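1-deoxy-D-xylulose 5-phosphate reductoisomerase (Zymomonas mobilis, PDB 1R0K) catalyses the NADPH-dependent rearrangement and reduction of 1-deoxy-D-xylulose 5-phosphate to 2-C-methyl-D-erythritol 4-phosphate, an early step of isoprenoid biosynthesis. Local coordinates at residues A299-Y302 / E303-P306; I349-K352 / T353-Y357; A370-N373 / E374-Q378. One frame throughout, in Å; residues are numbered along the deposited sequence.

All three contacts are local and follow one another along the C-terminal part of the chain; none nests in or crosses another. Contact 1 folds a single turn in the loop between strand 294-296 and helix 307-317. After helices 307-317 and 321-337, contact 2 spans the last turns of helix 345-356, and contact 3 lies within the final helix, 365-385. Contacts 1 and 2 do not touch, their centres lying about 19 Å apart. Contacts 2 and 3 do: Tyr357, just past helix 345-356, packs against Ile371, Glu374 and Gln378, and His356 also meets Gln378, joining two consecutive helices of the C-terminal helical bundle.

Contact 1 (A299-Y302 / E303-P306); sequences APDY and ERFP
Asp301 gathers the backbone amides of Glu303, Arg304 and Phe305 around its carboxylate and its own carbonyl. OD1 of Asp301 accepts from the backbone N of Arg304 at 2.9 Å, and this amide comes in from above the carboxylate plane, about 64° out of it. The same OD1 takes a weak, bent bond from Glu303 N, also 2.9 Å long, so one oxygen serves two successive amides. Chi1 of -170°, with CG opposite the backbone N, swings the carboxylate over them. One step further on, Phe305 N donates to Asp301 O at 3.0 Å and completes the turn.

The other carboxylate oxygen, OD2, meets the edge of the Arg304 guanidinium in its plane: NH1 reaches it at 3.4 Å, a long and weak but nearly straight bond within a salt bridge. The Arg304 chain bends at chi3 (53°) and crosses the Asp301 side chain at about a right angle. Phe305 CE1 lies 3.5 Å above one guanidinium face, offset toward the rim. The stronger hold on Arg304 comes from outside the turn, where NH2 donates to the carbonyls of Arg181 and Thr183. With an alanine at Asp301, the Glu303 and Arg304 amides would probably lose their acceptor and the guanidinium its carboxylate, leaving the turn freer to open. Tyr302 packs on Leu308 and Met312 of helix 307-317. A side-chain oxygen bonded to the amides two and three residues on, with the main-chain carbonyl bonded four on, is an Asx motif, here just ahead of that helix.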
# COMPACT_ATOMS: atom_id res chain seq x y z
N ALA B 299 -15.32 -14.31 -3.01
CA ALA B 299 -14.43 -15.45 -2.83
C ALA B 299 -14.25 -16.22 -4.13
O ALA B 299 -15.14 -16.27 -4.97
CB ALA B 299 -14.99 -16.39 -1.75
N PRO B 300 -13.06 -16.80 -4.32
CA PRO B 300 -12.86 -17.55 -5.56
C PRO B 300 -13.65 -18.85 -5.42
O PRO B 300 -13.97 -19.27 -4.31
CB PRO B 300 -11.35 -17.78 -5.57
CG PRO B 300 -11.03 -17.91 -4.11
CD PRO B 300 -11.84 -16.78 -3.50
N ASP B 301 -13.99 -19.48 -6.54
CA ASP B 301 -14.74 -20.72 -6.49
C ASP B 301 -13.84 -21.86 -6.94
O ASP B 301 -13.67 -22.08 -8.14
CB ASP B 301 -15.97 -20.63 -7.40
CG ASP B 301 -16.92 -21.80 -7.20
OD1 ASP B 301 -16.44 -22.92 -6.96
OD2 ASP B 301 -18.14 -21.60 -7.31
N TYR B 302 -13.27 -22.58 -5.98
CA TYR B 302 -12.37 -23.69 -6.30
C TYR B 302 -13.08 -24.85 -6.99
O TYR B 302 -12.45 -25.64 -7.69
CB TYR B 302 -11.67 -24.16 -5.02
CG TYR B 302 -10.60 -23.19 -4.56
CD1 TYR B 302 -9.31 -23.26 -5.07
CD2 TYR B 302 -10.90 -22.16 -3.67
CE1 TYR B 302 -8.33 -22.33 -4.70
CE2 TYR B 302 -9.93 -21.22 -3.30
CZ TYR B 302 -8.65 -21.31 -3.82
OH TYR B 302 -7.69 -20.39 -3.47
N GLU B 303 -14.39 -24.95 -6.81
CA GLU B 303 -15.17 -26.00 -7.45
C GLU B 303 -15.31 -25.73 -8.94
O GLU B 303 -15.12 -26.62 -9.76
CB GLU B 303 -16.55 -26.10 -6.81
CG GLU B 303 -16.56 -26.82 -5.48
CD GLU B 303 -16.12 -28.26 -5.62
OE1 GLU B 303 -16.75 -29.00 -6.41
OE2 GLU B 303 -15.14 -28.66 -4.96
N ARG B 304 -15.65 -24.50 -9.29
CA ARG B 304 -15.83 -24.13 -10.69
C ARG B 304 -14.52 -23.91 -11.44
O ARG B 304 -14.48 -24.00 -12.67
CB ARG B 304 -16.73 -22.90 -10.78
CG ARG B 304 -18.20 -23.22 -10.47
CD ARG B 304 -19.02 -21.98 -10.17
NE ARG B 304 -18.91 -20.99 -11.23
CZ ARG B 304 -18.43 -19.76 -11.05
NH1 ARG B 304 -18.02 -19.37 -9.85
NH2 ARG B 304 -18.37 -18.93 -12.08
N PHE B 305 -13.44 -23.64 -10.72
CA PHE B 305 -12.15 -23.43 -11.35
C PHE B 305 -11.08 -24.33 -10.71
O PHE B 305 -10.20 -23.85 -9.99
CB PHE B 305 -11.77 -21.95 -11.27
CG PHE B 305 -12.79 -21.03 -11.88
CD1 PHE B 305 -13.81 -20.48 -11.11
CD2 PHE B 305 -12.78 -20.79 -13.26
CE1 PHE B 305 -14.81 -19.70 -11.70
CE2 PHE B 305 -13.78 -20.01 -13.86
CZ PHE B 305 -14.80 -19.46 -13.07
N PRO B 306 -11.15 -25.64 -10.98
CA PRO B 306 -10.21 -26.63 -10.43
C PRO B 306 -8.74 -26.35 -10.71
O PRO B 306 -7.86 -26.89 -10.04
CB PRO B 306 -10.70 -27.95 -11.03
CG PRO B 306 -11.37 -27.53 -12.31
CD PRO B 306 -12.11 -26.29 -11.90

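Contact 2 (I349-K352 / T353-Y357); sequences IVEK and TLDHY
The peptide plane of Ile349 is approached on both faces by Thr353, whose N and OG1 converge on Ile349 O from opposite sides. The amide N donates at 2.9 Å from one face, while the hydroxyl OG1 donates at 2.8 Å from the opposite face, 36° out of the carbonyl plane. Chi1 of Thr353, -53°, places OG1 beside the backbone N, back toward the preceding turn, and this lets the hydroxyl share the acceptor of its own amide.

Two further flat groups, the carboxylates of Glu351 and Asp355, belong to side chains that run alongside each other and point the same way, their carboxylate planes almost perpendicular at 84°, with Glu351 OE2 and Asp355 OD2 4.3 Å apart. At the Asp355 end a water donates to OD1 and also to Glu351 O, bridging the acid to the backbone one turn earlier. Leu354 lies beside Val350 in the same sense, CD1 of Leu354 meeting CG1 of Val350 at 4.1 Å, on the side of the helix that faces helices 307-317 and 321-337: Val350 packs on Leu310 and Met325, Leu354 on Ser314 and Val324. Thr353 is covered by Ala328, Ala379 and Leu382. Backbone bonds from Leu354, Asp355 and His356 to residues four earlier carry the helix to its close.

Within the buried interface the threonine hydroxyl thus has its proton satisfied inside its own helix. The two neighbouring carboxylates, by contrast, sit near the C-terminal end, where their mutual repulsion and the helix dipole would both probably raise their affinity for protons.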
# COMPACT_ATOMS: atom_id res chain seq x y z
N ILE B 349 -7.24 -32.84 -18.23
CA ILE B 349 -6.04 -33.39 -18.84
C ILE B 349 -4.84 -33.01 -17.98
O ILE B 349 -3.94 -33.82 -17.76
CB ILE B 349 -5.82 -32.83 -20.27
CG1 ILE B 349 -6.93 -33.33 -21.21
CG2 ILE B 349 -4.46 -33.26 -20.80
CD1 ILE B 349 -7.02 -34.82 -21.35
N VAL B 350 -4.82 -31.77 -17.49
CA VAL B 350 -3.71 -31.33 -16.66
C VAL B 350 -3.64 -32.19 -15.41
O VAL B 350 -2.57 -32.68 -15.04
CB VAL B 350 -3.86 -29.83 -16.26
CG1 VAL B 350 -2.78 -29.45 -15.25
CG2 VAL B 350 -3.72 -28.96 -17.51
N GLU B 351 -4.79 -32.41 -14.77
CA GLU B 351 -4.85 -33.22 -13.56
C GLU B 351 -4.34 -34.64 -13.82
O GLU B 351 -3.52 -35.16 -13.06
CB GLU B 351 -6.29 -33.29 -13.04
CG GLU B 351 -6.39 -33.77 -11.61
CD GLU B 351 -7.82 -34.06 -11.19
OE1 GLU B 351 -8.74 -33.34 -11.64
OE2 GLU B 351 -8.03 -35.01 -10.40
N LYS B 352 -4.84 -35.27 -14.89
CA LYS B 352 -4.43 -36.62 -15.24
C LYS B 352 -2.93 -36.71 -15.46
O LYS B 352 -2.28 -37.65 -14.99
CB LYS B 352 -5.16 -37.10 -16.50
CG LYS B 352 -6.63 -37.43 -16.29
CD LYS B 352 -7.28 -37.89 -17.58
CE LYS B 352 -8.75 -38.25 -17.39
NZ LYS B 352 -8.93 -39.38 -16.43
N THR B 353 -2.38 -35.74 -16.18
CA THR B 353 -0.95 -35.73 -16.45
C THR B 353 -0.17 -35.62 -15.14
O THR B 353 0.82 -36.32 -14.93
CB THR B 353 -0.57 -34.55 -17.38
OG1 THR B 353 -1.39 -34.61 -18.56
CG2 THR B 353 0.90 -34.65 -17.79
N LEU B 354 -0.61 -34.74 -14.24
CA LEU B 354 0.05 -34.56 -12.96
C LEU B 354 0.08 -35.84 -12.14
O LEU B 354 1.00 -36.05 -11.35
CB LEU B 354 -0.63 -33.46 -12.15
CG LEU B 354 -0.33 -32.01 -12.54
CD1 LEU B 354 -1.26 -31.07 -11.80
CD2 LEU B 354 1.13 -31.69 -12.23
N ASP B 355 -0.93 -36.69 -12.31
CA ASP B 355 -0.98 -37.94 -11.57
C ASP B 355 -0.13 -39.03 -12.22
O ASP B 355 0.50 -39.82 -11.53
CB ASP B 355 -2.42 -38.46 -11.45
CG ASP B 355 -3.28 -37.59 -10.56
OD1 ASP B 355 -2.77 -37.08 -9.54
OD2 ASP B 355 -4.48 -37.43 -10.87
N HIS B 356 -0.10 -39.05 -13.55
CA HIS B 356 0.63 -40.07 -14.30
C HIS B 356 2.13 -39.85 -14.46
O HIS B 356 2.90 -40.81 -14.45
CB HIS B 356 -0.03 -40.23 -15.67
CG HIS B 356 0.52 -41.37 -16.48
ND1 HIS B 356 1.78 -41.35 -17.04
CD2 HIS B 356 -0.03 -42.55 -16.84
CE1 HIS B 356 1.99 -42.47 -17.70
NE2 HIS B 356 0.90 -43.22 -17.60
N TYR B 357 2.55 -38.60 -14.63
CA TYR B 357 3.96 -38.30 -14.82
C TYR B 357 4.53 -37.52 -13.65
O TYR B 357 4.22 -36.34 -13.46
CB TYR B 357 4.15 -37.51 -16.12
CG TYR B 357 5.58 -37.13 -16.41
CD1 TYR B 357 6.58 -38.10 -16.48
CD2 TYR B 357 5.94 -35.80 -16.62
CE1 TYR B 357 7.91 -37.75 -16.75
CE2 TYR B 357 7.26 -35.44 -16.90
CZ TYR B 357 8.24 -36.42 -16.96
OH TYR B 357 9.53 -36.06 -17.24
O HOH W 1 -3.51 -34.33 -10.08

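Contact 3 (A370-N373 / E374-Q378); sequences AIDN and EARIQ
Asp372 and Arg376 form an i to i+4 salt bridge along one side of the long C-terminal helix 365-385. The bond runs from Arg376 NE to Asp372 OD2 at 2.8 Å. Seen from the arginine, OD2 is almost exactly in the guanidinium plane, at its edge; seen from the acid, NE comes to the syn side but 32° out of the carboxylate plane, and the two planes are turned 55° against each other.

Both chains are set for this meeting. Asp372 CG stands opposite the backbone N, chi1 -172°, and the Arg376 chain stays extended from CG to NE, running back over its own preceding turn. On the way Arg376 CG passes 3.2 Å from Asp372 O, the carbonyl that also accepts the backbone N of Arg376. A water links the pair a second time: it donates to Asp372 OD1 at 2.9 Å and accepts from Arg376 NH2 at 2.8 Å. Both carboxylate oxygens thus have a donor, and the NE bond and the water together oppose rotation of the guanidinium. The buried Asp372 carboxylate is probably kept charged by this partner.

On the exposed side, Asn373 and Ile377 make a looser pair, Asn373 OD1 lying 3.9 Å from Ile377 CD1. Ala375 is buried and small, its CB resting 3.2 Å from Ile371 O. Asp372 is about 6 Å, side chain to side chain, from Glu126, which is predicted to bind NADPH, and it touches Cys104 in a loop. Other neighbours lie on helix 321-337: Ile371 packs on Val324, Asp372 and Ala375 on Ala327, and Arg376 on Glu330, so successive turns of the last helix lie along that one.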
# COMPACT_ATOMS: atom_id res chain seq x y z
N ALA B 370 13.63 -31.22 -20.29
CA ALA B 370 13.27 -32.63 -20.45
C ALA B 370 11.89 -32.89 -19.84
O ALA B 370 11.07 -33.59 -20.42
CB ALA B 370 14.32 -33.52 -19.78
N ILE B 371 11.65 -32.33 -18.66
CA ILE B 371 10.37 -32.49 -17.99
C ILE B 371 9.26 -31.85 -18.82
O ILE B 371 8.20 -32.43 -18.98
CB ILE B 371 10.40 -31.84 -16.60
CG1 ILE B 371 11.37 -32.60 -15.71
CG2 ILE B 371 9.00 -31.81 -16.00
CD1 ILE B 371 11.60 -31.96 -14.37
N ASP B 372 9.52 -30.66 -19.34
CA ASP B 372 8.53 -29.97 -20.16
C ASP B 372 8.19 -30.82 -21.37
O ASP B 372 7.02 -31.02 -21.70
CB ASP B 372 9.07 -28.61 -20.62
CG ASP B 372 8.01 -27.77 -21.32
OD1 ASP B 372 7.21 -27.12 -20.61
OD2 ASP B 372 7.97 -27.77 -22.56
N ASN B 373 9.23 -31.32 -22.03
CA ASN B 373 9.08 -32.15 -23.23
C ASN B 373 8.26 -33.40 -22.95
O ASN B 373 7.30 -33.69 -23.66
CB ASN B 373 10.46 -32.56 -23.76
CG ASN B 373 10.37 -33.64 -24.83
OD1 ASN B 373 9.81 -33.41 -25.91
ND2 ASN B 373 10.91 -34.82 -24.54
N GLU B 374 8.65 -34.14 -21.92
CA GLU B 374 7.96 -35.37 -21.56
C GLU B 374 6.52 -35.11 -21.12
O GLU B 374 5.61 -35.83 -21.54
CB GLU B 374 8.73 -36.08 -20.44
CG GLU B 374 8.31 -37.53 -20.20
CD GLU B 374 8.42 -38.39 -21.45
OE1 GLU B 374 9.35 -38.17 -22.26
OE2 GLU B 374 7.57 -39.29 -21.63
N ALA B 375 6.31 -34.09 -20.29
CA ALA B 375 4.97 -33.76 -19.83
C ALA B 375 4.05 -33.50 -21.02
O ALA B 375 2.90 -33.94 -21.03
CB ALA B 375 5.01 -32.54 -18.92
N ARG B 376 4.56 -32.78 -22.01
CA ARG B 376 3.81 -32.47 -23.22
C ARG B 376 3.40 -33.74 -23.96
O ARG B 376 2.27 -33.86 -24.44
CB ARG B 376 4.65 -31.60 -24.17
CG ARG B 376 4.72 -30.13 -23.78
CD ARG B 376 5.82 -29.40 -24.55
NE ARG B 376 5.75 -27.96 -24.33
CZ ARG B 376 4.92 -27.14 -24.96
NH1 ARG B 376 4.08 -27.62 -25.88
NH2 ARG B 376 4.90 -25.84 -24.68
N ILE B 377 4.33 -34.68 -24.07
CA ILE B 377 4.05 -35.93 -24.76
C ILE B 377 3.02 -36.77 -23.98
O ILE B 377 2.10 -37.33 -24.57
CB ILE B 377 5.34 -36.74 -24.96
CG1 ILE B 377 6.23 -36.01 -25.98
CG2 ILE B 377 5.03 -38.15 -25.43
CD1 ILE B 377 7.59 -36.64 -26.17
N GLN B 378 3.18 -36.83 -22.67
CA GLN B 378 2.26 -37.59 -21.81
C GLN B 378 0.86 -36.98 -21.82
O GLN B 378 -0.14 -37.70 -21.86
CB GLN B 378 2.79 -37.61 -20.38
CG GLN B 378 4.14 -38.28 -20.24
CD GLN B 378 4.02 -39.75 -19.99
OE1 GLN B 378 3.36 -40.48 -20.75
NE2 GLN B 378 4.66 -40.23 -18.92
O HOH W 2 6.17 -25.09 -22.35